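Local structure of putative diguanylate cyclase (GGDEF) with PAS/PAC domain (Rhodopseudomonas palustris, 3LIF) at residues 31-35 / 68-72; 43-47 / 132-137; 100-105 / 141-146. The protein probably makes cyclic di-GMP from two GTP as a membrane-bound diguanylate cyclase, of which this chain is the extracellular PDC-fold sensor domain. All blocks are in the same frame, centred on the assembly; numbering follows the deposited sequence.

Interaction 1: residues 31-35 / 68-72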
loop_
_atom_site.group_PDB
_atom_site.type_symbol
_atom_site.label_atom_id
_atom_site.label_comp_id
_atom_site.label_asym_id
_atom_site.label_seq_id
_atom_site.Cartn_x
_atom_site.Cartn_y
_atom_site.Cartn_z
ATOM N N THR A 31 -9.053 0.933 2.716
ATOM C CA THR A 31 -8.681 0.738 1.304
ATOM C C THR A 31 -8.148 -0.680 1.024
ATOM O O THR A 31 -8.604 -1.356 0.111
ATOM C CB THR A 31 -7.623 1.689 0.890
ATOM O OG1 THR A 31 -8.084 3.030 1.111
ATOM C CG2 THR A 31 -7.295 1.478 -0.568
ATOM N N PHE A 32 -7.202 -1.142 1.825
ATOM C CA PHE A 32 -6.771 -2.529 1.671
ATOM C C PHE A 32 -7.894 -3.537 1.891
ATOM O O PHE A 32 -7.984 -4.518 1.144
ATOM C CB PHE A 32 -5.500 -2.836 2.481
ATOM C CG PHE A 32 -4.283 -2.221 1.863
ATOM C CD1 PHE A 32 -3.958 -0.897 2.109
ATOM C CD2 PHE A 32 -3.505 -2.937 0.955
ATOM C CE1 PHE A 32 -2.852 -0.305 1.490
ATOM C CE2 PHE A 32 -2.383 -2.358 0.379
ATOM C CZ PHE A 32 -2.081 -1.043 0.613
ATOM N N GLN A 33 -8.764 -3.282 2.876
ATOM C CA GLN A 33 -9.863 -4.171 3.174
ATOM C C GLN A 33 -10.703 -4.266 1.908
ATOM O O GLN A 33 -11.093 -5.332 1.463
ATOM C CB GLN A 33 -10.709 -3.510 4.206
ATOM C CG GLN A 33 -11.623 -4.421 4.943
ATOM C CD GLN A 33 -11.052 -4.600 6.349
ATOM O OE1 GLN A 33 -11.612 -4.074 7.322
ATOM N NE2 GLN A 33 -9.895 -5.293 6.461
ATOM N N GLY A 34 -10.958 -3.123 1.309
ATOM C CA GLY A 34 -11.755 -3.116 0.109
ATOM C C GLY A 34 -11.189 -4.093 -0.894
ATOM O O GLY A 34 -11.938 -4.845 -1.505
ATOM N N ALA A 35 -9.858 -4.078 -1.042
ATOM C CA ALA A 35 -9.154 -4.838 -2.032
ATOM C C ALA A 35 -9.181 -6.281 -1.598
ATOM O O ALA A 35 -9.395 -7.167 -2.418
ATOM C CB ALA A 35 -7.719 -4.339 -2.153
ATOM N N PRO A 68 -10.988 1.963 -7.530
ATOM C CA PRO A 68 -10.051 3.057 -7.810
ATOM C C PRO A 68 -8.709 2.776 -7.195
ATOM O O PRO A 68 -7.746 3.345 -7.630
ATOM C CB PRO A 68 -10.677 4.270 -7.135
ATOM C CG PRO A 68 -12.020 3.798 -6.580
ATOM C CD PRO A 68 -11.974 2.311 -6.494
ATOM N N GLN A 69 -8.617 1.890 -6.209
ATOM C CA GLN A 69 -7.293 1.618 -5.626
ATOM C C GLN A 69 -6.415 0.504 -6.293
ATOM O O GLN A 69 -5.242 0.283 -5.883
ATOM C CB GLN A 69 -7.407 1.326 -4.150
ATOM C CG GLN A 69 -7.985 -0.010 -3.890
ATOM C CD GLN A 69 -9.514 0.057 -3.588
ATOM O OE1 GLN A 69 -10.315 0.550 -4.406
ATOM N NE2 GLN A 69 -9.902 -0.433 -2.387
ATOM N N LEU A 70 -6.973 -0.193 -7.286
ATOM C CA LEU A 70 -6.293 -1.289 -7.943
ATOM C C LEU A 70 -6.142 -0.892 -9.369
ATOM O O LEU A 70 -7.096 -0.524 -9.989
ATOM C CB LEU A 70 -7.147 -2.520 -7.854
ATOM C CG LEU A 70 -7.296 -3.061 -6.431
ATOM C CD1 LEU A 70 -7.873 -4.458 -6.480
ATOM C CD2 LEU A 70 -5.961 -3.112 -5.689
ATOM N N SER A 71 -4.943 -0.881 -9.910
ATOM C CA SER A 71 -4.792 -0.510 -11.317
ATOM C C SER A 71 -5.247 -1.631 -12.211
ATOM O O SER A 71 -5.802 -1.385 -13.232
ATOM C CB SER A 71 -3.336 -0.250 -11.644
ATOM O OG SER A 71 -2.953 1.000 -11.099
ATOM N N ASP A 72 -4.958 -2.866 -11.833
ATOM C CA ASP A 72 -5.203 -4.006 -12.685
ATOM C C ASP A 72 -5.153 -5.275 -11.859
ATOM O O ASP A 72 -4.747 -5.233 -10.678
ATOM C CB ASP A 72 -4.220 -4.057 -13.824
ATOM C CG ASP A 72 -2.807 -4.053 -13.347
ATOM O OD1 ASP A 72 -2.587 -4.472 -12.169
ATOM O OD2 ASP A 72 -1.929 -3.617 -14.136
#

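Interaction 2: residues 43-47 / 132-137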
loop_
_atom_site.group_PDB
_atom_site.type_symbol
_atom_site.label_atom_id
_atom_site.label_comp_id
_atom_site.label_asym_id
_atom_site.label_seq_id
_atom_site.Cartn_x
_atom_site.Cartn_y
_atom_site.Cartn_z
ATOM N N VAL A 43 -10.880 -15.441 -5.288
ATOM C CA VAL A 43 -10.509 -16.733 -4.839
ATOM C C VAL A 43 -11.680 -17.642 -5.093
ATOM O O VAL A 43 -11.503 -18.753 -5.594
ATOM C CB VAL A 43 -10.094 -16.787 -3.377
ATOM C CG1 VAL A 43 -10.189 -18.198 -2.823
ATOM C CG2 VAL A 43 -8.690 -16.329 -3.264
ATOM N N SER A 44 -12.889 -17.161 -4.809
ATOM C CA SER A 44 -14.099 -18.026 -4.865
ATOM C C SER A 44 -14.518 -18.345 -6.268
ATOM O O SER A 44 -14.710 -19.494 -6.606
ATOM C CB SER A 44 -15.263 -17.463 -4.054
ATOM O OG SER A 44 -14.990 -17.688 -2.676
ATOM N N PHE A 45 -14.667 -17.346 -7.102
ATOM C CA PHE A 45 -14.938 -17.682 -8.474
ATOM C C PHE A 45 -13.989 -18.847 -8.937
ATOM O O PHE A 45 -14.429 -20.007 -8.998
ATOM C CB PHE A 45 -14.769 -16.472 -9.318
ATOM C CG PHE A 45 -15.338 -16.609 -10.639
ATOM C CD1 PHE A 45 -16.701 -16.565 -10.813
ATOM C CD2 PHE A 45 -14.514 -16.769 -11.740
ATOM C CE1 PHE A 45 -17.266 -16.664 -12.102
ATOM C CE2 PHE A 45 -15.047 -16.879 -13.044
ATOM C CZ PHE A 45 -16.436 -16.827 -13.228
HETATM N N MSE A 46 -12.705 -18.560 -9.228
HETATM C CA MSE A 46 -11.689 -19.608 -9.463
HETATM C C MSE A 46 -12.023 -20.970 -8.799
HETATM O O MSE A 46 -12.051 -21.975 -9.513
HETATM C CB MSE A 46 -10.291 -19.187 -9.008
HETATM C CG MSE A 46 -9.660 -18.032 -9.693
HETATM SE SE MSE A 46 -10.169 -17.816 -11.500
HETATM C CE MSE A 46 -9.101 -19.252 -12.288
ATOM N N LYS A 47 -12.264 -21.009 -7.475
ATOM C CA LYS A 47 -12.603 -22.272 -6.780
ATOM C C LYS A 47 -13.681 -23.070 -7.515
ATOM O O LYS A 47 -13.441 -24.220 -7.946
ATOM C CB LYS A 47 -13.023 -22.087 -5.333
ATOM C CG LYS A 47 -12.839 -23.355 -4.533
ATOM C CD LYS A 47 -13.194 -23.287 -3.004
ATOM C CE LYS A 47 -12.258 -22.425 -2.120
ATOM N NZ LYS A 47 -10.851 -22.970 -1.868
ATOM N N ARG A 132 -3.391 -12.905 -3.381
ATOM C CA ARG A 132 -4.026 -13.988 -2.596
ATOM C C ARG A 132 -3.827 -15.367 -3.222
ATOM O O ARG A 132 -3.898 -15.525 -4.454
ATOM C CB ARG A 132 -5.529 -13.669 -2.261
ATOM C CG ARG A 132 -5.698 -13.204 -0.806
ATOM C CD ARG A 132 -7.066 -12.547 -0.430
ATOM N NE ARG A 132 -7.891 -13.525 0.289
ATOM C CZ ARG A 132 -7.346 -14.658 0.686
ATOM N NH1 ARG A 132 -6.039 -14.831 0.431
ATOM N NH2 ARG A 132 -8.051 -15.566 1.333
ATOM N N ARG A 133 -3.573 -16.365 -2.393
ATOM C CA ARG A 133 -3.504 -17.757 -2.850
ATOM C C ARG A 133 -4.803 -18.330 -3.424
ATOM O O ARG A 133 -5.810 -18.335 -2.710
ATOM C CB ARG A 133 -3.154 -18.626 -1.678
ATOM C CG ARG A 133 -3.036 -20.076 -2.008
ATOM C CD ARG A 133 -3.117 -20.887 -0.737
ATOM N NE ARG A 133 -1.957 -21.742 -0.632
ATOM C CZ ARG A 133 -2.001 -23.068 -0.637
ATOM N NH1 ARG A 133 -3.197 -23.679 -0.730
ATOM N NH2 ARG A 133 -0.848 -23.746 -0.568
ATOM N N LEU A 134 -4.801 -18.813 -4.684
ATOM C CA LEU A 134 -5.936 -19.599 -5.277
ATOM C C LEU A 134 -5.937 -21.065 -4.852
ATOM O O LEU A 134 -4.877 -21.657 -4.593
ATOM C CB LEU A 134 -5.878 -19.566 -6.773
ATOM C CG LEU A 134 -5.932 -18.133 -7.245
ATOM C CD1 LEU A 134 -5.945 -18.139 -8.745
ATOM C CD2 LEU A 134 -7.165 -17.393 -6.630
ATOM N N GLU A 135 -7.116 -21.652 -4.750
ATOM C CA GLU A 135 -7.223 -23.021 -4.266
ATOM C C GLU A 135 -8.327 -23.745 -5.032
ATOM O O GLU A 135 -9.258 -23.132 -5.585
ATOM C CB GLU A 135 -7.443 -23.095 -2.752
ATOM C CG GLU A 135 -6.160 -22.942 -1.962
ATOM C CD GLU A 135 -6.347 -23.066 -0.451
ATOM O OE1 GLU A 135 -5.326 -22.918 0.251
ATOM O OE2 GLU A 135 -7.491 -23.299 0.032
ATOM N N THR A 136 -8.190 -25.067 -5.105
ATOM C CA THR A 136 -9.273 -25.916 -5.630
ATOM C C THR A 136 -10.096 -26.436 -4.444
ATOM O O THR A 136 -9.627 -26.435 -3.262
ATOM C CB THR A 136 -8.709 -27.110 -6.395
ATOM O OG1 THR A 136 -7.548 -27.622 -5.714
ATOM C CG2 THR A 136 -8.351 -26.683 -7.748
ATOM N N THR A 137 -11.316 -26.875 -4.752
ATOM C CA THR A 137 -12.221 -27.352 -3.705
ATOM C C THR A 137 -11.522 -28.236 -2.667
ATOM O O THR A 137 -11.921 -28.253 -1.506
ATOM C CB THR A 137 -13.396 -28.078 -4.315
ATOM O OG1 THR A 137 -12.894 -29.169 -5.115
ATOM C CG2 THR A 137 -14.253 -27.099 -5.184
#

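Interaction 3: residues 100-105 / 141-146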
loop_
_atom_site.group_PDB
_atom_site.type_symbol
_atom_site.label_atom_id
_atom_site.label_comp_id
_atom_site.label_asym_id
_atom_site.label_seq_id
_atom_site.Cartn_x
_atom_site.Cartn_y
_atom_site.Cartn_z
ATOM N N TYR A 100 5.879 -13.241 -4.556
ATOM C CA TYR A 100 4.525 -13.463 -4.088
ATOM C C TYR A 100 4.000 -14.788 -4.579
ATOM O O TYR A 100 3.242 -15.460 -3.842
ATOM C CB TYR A 100 3.591 -12.352 -4.477
ATOM C CG TYR A 100 3.421 -12.135 -5.957
ATOM C CD1 TYR A 100 4.143 -11.154 -6.594
ATOM C CD2 TYR A 100 2.496 -12.875 -6.717
ATOM C CE1 TYR A 100 3.968 -10.884 -7.915
ATOM C CE2 TYR A 100 2.319 -12.611 -8.097
ATOM C CZ TYR A 100 3.065 -11.598 -8.659
ATOM O OH TYR A 100 3.003 -11.270 -9.983
ATOM N N PHE A 101 4.394 -15.183 -5.795
ATOM C CA PHE A 101 3.956 -16.463 -6.310
ATOM C C PHE A 101 4.583 -17.549 -5.503
ATOM O O PHE A 101 3.883 -18.432 -5.001
ATOM C CB PHE A 101 4.287 -16.668 -7.767
ATOM C CG PHE A 101 4.132 -18.099 -8.205
ATOM C CD1 PHE A 101 2.898 -18.595 -8.546
ATOM C CD2 PHE A 101 5.228 -18.948 -8.285
ATOM C CE1 PHE A 101 2.744 -19.894 -8.958
ATOM C CE2 PHE A 101 5.064 -20.293 -8.672
ATOM C CZ PHE A 101 3.820 -20.758 -8.990
ATOM N N ARG A 102 5.905 -17.499 -5.362
ATOM C CA ARG A 102 6.556 -18.466 -4.505
ATOM C C ARG A 102 5.918 -18.499 -3.103
ATOM O O ARG A 102 5.738 -19.558 -2.539
ATOM C CB ARG A 102 8.083 -18.243 -4.465
ATOM C CG ARG A 102 8.746 -18.929 -5.669
ATOM C CD ARG A 102 10.215 -18.728 -5.846
ATOM N NE ARG A 102 10.485 -17.328 -6.134
ATOM C CZ ARG A 102 10.928 -16.469 -5.203
ATOM N NH1 ARG A 102 11.120 -16.901 -3.956
ATOM N NH2 ARG A 102 11.195 -15.189 -5.498
ATOM N N TYR A 103 5.564 -17.356 -2.537
ATOM C CA TYR A 103 5.072 -17.383 -1.190
ATOM C C TYR A 103 3.708 -18.115 -1.089
ATOM O O TYR A 103 3.494 -18.973 -0.220
ATOM C CB TYR A 103 5.011 -15.971 -0.651
ATOM C CG TYR A 103 4.293 -15.877 0.670
ATOM C CD1 TYR A 103 2.893 -15.783 0.705
ATOM C CD2 TYR A 103 4.990 -15.895 1.890
ATOM C CE1 TYR A 103 2.197 -15.717 1.913
ATOM C CE2 TYR A 103 4.308 -15.824 3.109
ATOM C CZ TYR A 103 2.899 -15.731 3.117
ATOM O OH TYR A 103 2.161 -15.636 4.304
ATOM N N HIS A 104 2.784 -17.833 -1.998
ATOM C CA HIS A 104 1.538 -18.532 -1.897
ATOM C C HIS A 104 1.603 -19.996 -2.188
ATOM O O HIS A 104 0.738 -20.750 -1.712
ATOM C CB HIS A 104 0.489 -17.871 -2.761
ATOM C CG HIS A 104 0.111 -16.523 -2.248
ATOM N ND1 HIS A 104 0.125 -15.384 -3.033
ATOM C CD2 HIS A 104 -0.180 -16.111 -0.995
ATOM C CE1 HIS A 104 -0.197 -14.333 -2.302
ATOM N NE2 HIS A 104 -0.376 -14.746 -1.060
ATOM N N ARG A 105 2.571 -20.423 -3.013
ATOM C CA ARG A 105 2.668 -21.831 -3.319
ATOM C C ARG A 105 3.201 -22.572 -2.086
ATOM O O ARG A 105 2.918 -23.730 -1.870
ATOM C CB ARG A 105 3.588 -22.079 -4.492
ATOM C CG ARG A 105 3.712 -23.558 -4.849
ATOM C CD ARG A 105 4.620 -23.779 -6.001
ATOM N NE ARG A 105 5.935 -23.222 -5.730
ATOM C CZ ARG A 105 6.879 -23.011 -6.657
ATOM N NH1 ARG A 105 6.652 -23.283 -7.942
ATOM N NH2 ARG A 105 8.041 -22.479 -6.297
ATOM N N PHE A 141 -3.052 -25.955 -3.734
ATOM C CA PHE A 141 -2.654 -24.732 -4.440
ATOM C C PHE A 141 -3.080 -24.708 -5.898
ATOM O O PHE A 141 -2.815 -25.668 -6.642
ATOM C CB PHE A 141 -1.134 -24.616 -4.391
ATOM C CG PHE A 141 -0.607 -23.361 -5.001
ATOM C CD1 PHE A 141 -0.926 -22.116 -4.461
ATOM C CD2 PHE A 141 0.223 -23.401 -6.089
ATOM C CE1 PHE A 141 -0.416 -20.933 -5.012
ATOM C CE2 PHE A 141 0.726 -22.239 -6.638
ATOM C CZ PHE A 141 0.409 -20.998 -6.099
ATOM N N PHE A 142 -3.668 -23.604 -6.352
ATOM C CA PHE A 142 -4.127 -23.520 -7.730
ATOM C C PHE A 142 -3.609 -22.261 -8.468
ATOM O O PHE A 142 -4.034 -21.991 -9.598
ATOM C CB PHE A 142 -5.660 -23.615 -7.750
ATOM C CG PHE A 142 -6.258 -23.709 -9.128
ATOM C CD1 PHE A 142 -6.363 -24.940 -9.792
ATOM C CD2 PHE A 142 -6.731 -22.590 -9.764
ATOM C CE1 PHE A 142 -6.894 -25.028 -11.030
ATOM C CE2 PHE A 142 -7.292 -22.684 -11.033
ATOM C CZ PHE A 142 -7.355 -23.907 -11.672
ATOM N N GLY A 143 -2.675 -21.513 -7.862
ATOM C CA GLY A 143 -2.095 -20.218 -8.442
ATOM C C GLY A 143 -2.537 -19.133 -7.473
ATOM O O GLY A 143 -2.299 -19.262 -6.249
ATOM N N VAL A 144 -2.991 -17.986 -7.940
ATOM C CA VAL A 144 -2.525 -16.653 -7.511
ATOM C C VAL A 144 -3.378 -15.607 -8.192
ATOM O O VAL A 144 -3.513 -15.670 -9.436
ATOM C CB VAL A 144 -1.031 -16.330 -7.485
ATOM C CG1 VAL A 144 -0.900 -14.883 -7.104
ATOM C CG2 VAL A 144 -0.317 -17.128 -6.408
ATOM N N VAL A 145 -4.044 -14.735 -7.410
ATOM C CA VAL A 145 -4.571 -13.446 -7.967
ATOM C C VAL A 145 -3.643 -12.392 -7.413
ATOM O O VAL A 145 -3.343 -12.414 -6.195
ATOM C CB VAL A 145 -5.886 -12.920 -7.344
ATOM C CG1 VAL A 145 -6.846 -12.452 -8.390
ATOM C CG2 VAL A 145 -6.469 -13.837 -6.294
ATOM N N VAL A 146 -3.271 -11.429 -8.236
ATOM C CA VAL A 146 -2.380 -10.359 -7.826
ATOM C C VAL A 146 -3.073 -9.142 -8.353
ATOM O O VAL A 146 -3.589 -9.197 -9.484
ATOM C CB VAL A 146 -1.124 -10.234 -8.764
ATOM C CG1 VAL A 146 0.113 -9.749 -8.008
ATOM C CG2 VAL A 146 -0.891 -11.471 -9.624
#

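Interaction 1: residues 31-35 / 68-72
Gln69 turns its side-chain amide onto the helix 5-47 and donates from NE2 to the carbonyl O of Thr31, 3.0 Å away. The N-H...O angle is 151°, and the oxygen lies close to the plane of the Gln69 amide. At the acceptor the donor is tilted 20° out of the carbonyl plane. Thr31 O also receives the helical bond from Ala35 N, which comes from the other face of that plane, so one carbonyl serves its own helix and the incoming chain together. A glutamine fits this buried place because it brings an uncharged donor on a chain long enough to reach the helix backbone. Its CG sits between the backbone N and the carbonyl carbon (chi1 73°), and the bend that follows at chi2 turns the amide to Thr31 O. A leucine here would probably leave Thr31 O without its second donor, the helical bond from Ala35 N alone remaining. The hydroxyl of Thr31 is engaged elsewhere, with His27 O one turn earlier.

In the PDC fold a long N-terminal helix spans two modules, each built on an antiparallel sheet; here it meets the chain just as helix 55-66 gives way to strand 70-76, the first strand of one of those sheets.

The apolar contacts flank the bond. CG2 of Thr31 lies alongside the stem of Gln69, 3.6 Å from its CB, the two side chains running past each other in opposite directions. Tyr153 of helix 151-158 touches both residues. One turn on, the CB of Ala35 meets CD2 of Leu70 at 4.1 Å, a small methyl that lets strand and helix come close.

Interaction 2: residues 43-47 / 132-137
The end of helix 5-47, from Val43 to Lys47, runs almost parallel to strand 132-135, with the two axes 7.6 Å apart and only 18° between their directions, so this one helix turn keeps pace with the chain from Leu134 to Thr136. Val43 faces Leu134; with CG1 anti to the backbone N (chi1 160°), CG2 is left anti to the carbonyl carbon and does the touching: it lies 3.6 Å from Arg133 O and 3.8 Å from CD2 of Leu134. The same methyl sits over one face of the Arg132 guanidinium. A branched valine suits this spot, being compact enough to rest on the strand backbone. The other branch of Leu134, CD1, is taken by Met46, a selenomethionine in this crystal, whose CG is 3.8 Å away; the forked leucine thus serves two helix residues three apart, about one turn.

Toward the end of the helix the contact becomes polar. Lys47 and Glu135 lie side by side and point the same way, and the lysine, bent at chi3 and chi4, brings NZ to a long salt-bridge distance of 3.9 Å from Glu135 OE2. The other carboxylate oxygen is paired with Arg133 within the strand, so Glu135 stands between two positive charges that would probably favour its ionised form; Arg133 also bonds through NE to His104 O. The aliphatic part of Lys47 is used too, CG lying 4.1 Å from CG2 of Thr137. The contact seats the end of the long N-terminal helix on the antiparallel sheet of one module, the layout of the PDC fold.

Interaction 3: residues 100-105 / 141-146
Helix 99-106 covers the face of the PDC-module sheet opposite to the long N-terminal helix, and here Tyr100, Phe101, His104 and Arg105 pack against Phe141, Val144 and Val146 of strand 141-149. The strand runs roughly against the helix. In this fold such a face often forms part of a ligand pocket; the hydroxyl of Tyr100 hydrogen-bonds a bound methylpentanediol, probably from the crystallisation liquor, so the site is at least consistent with one.

Val146 crosses the Tyr100 ring at about a right angle, its CG1 over one face in a CH-pi contact, 3.8 Å from the centroid. Val144 comes at the edge of that ring, with CG1 4.0 Å from Tyr100 CD2, while its CG2 meets His104 CB at 3.8 Å. Valine, beta-branched and at home in a strand, here puts its methyls against the rings.

Phe141 fills the other end of the contact. With CG anti to the backbone N (chi1 -176°), its ring reaches the helix and turns its edge to the face of Phe101 in an offset edge-to-face pair, centroids 5.8 Å apart and planes at 62°. Two residues on, Gly143 adopts backbone angles that call for glycine, and its N lies over one face of the Phe141 ring. Over the opposite face sits Arg105, its CA making a CH-pi contact 3.6 Å from the ring centroid and only 9° off the normal.

How the interactions relate
From the N terminus, helix 5-47 supplies first 31-35 and then 43-47. Interaction 1 closes a loop that is mostly helical, returning through helix 55-66 to the start of strand 70-76. Interaction 2 opens before that loop has closed and ends only at 132-137, so the two cross. Interaction 3 starts after interaction 1 is complete, in series with it, but crosses interaction 2, since 100-105 precedes 132-137 and 141-146 follows it. Strands 126-135 and 141-149 are sheet neighbours, and Leu134 O lies 2.9 Å from Phe142 N. Together the contacts fasten the long helix to one face of the sheet and helix 99-106 to the other.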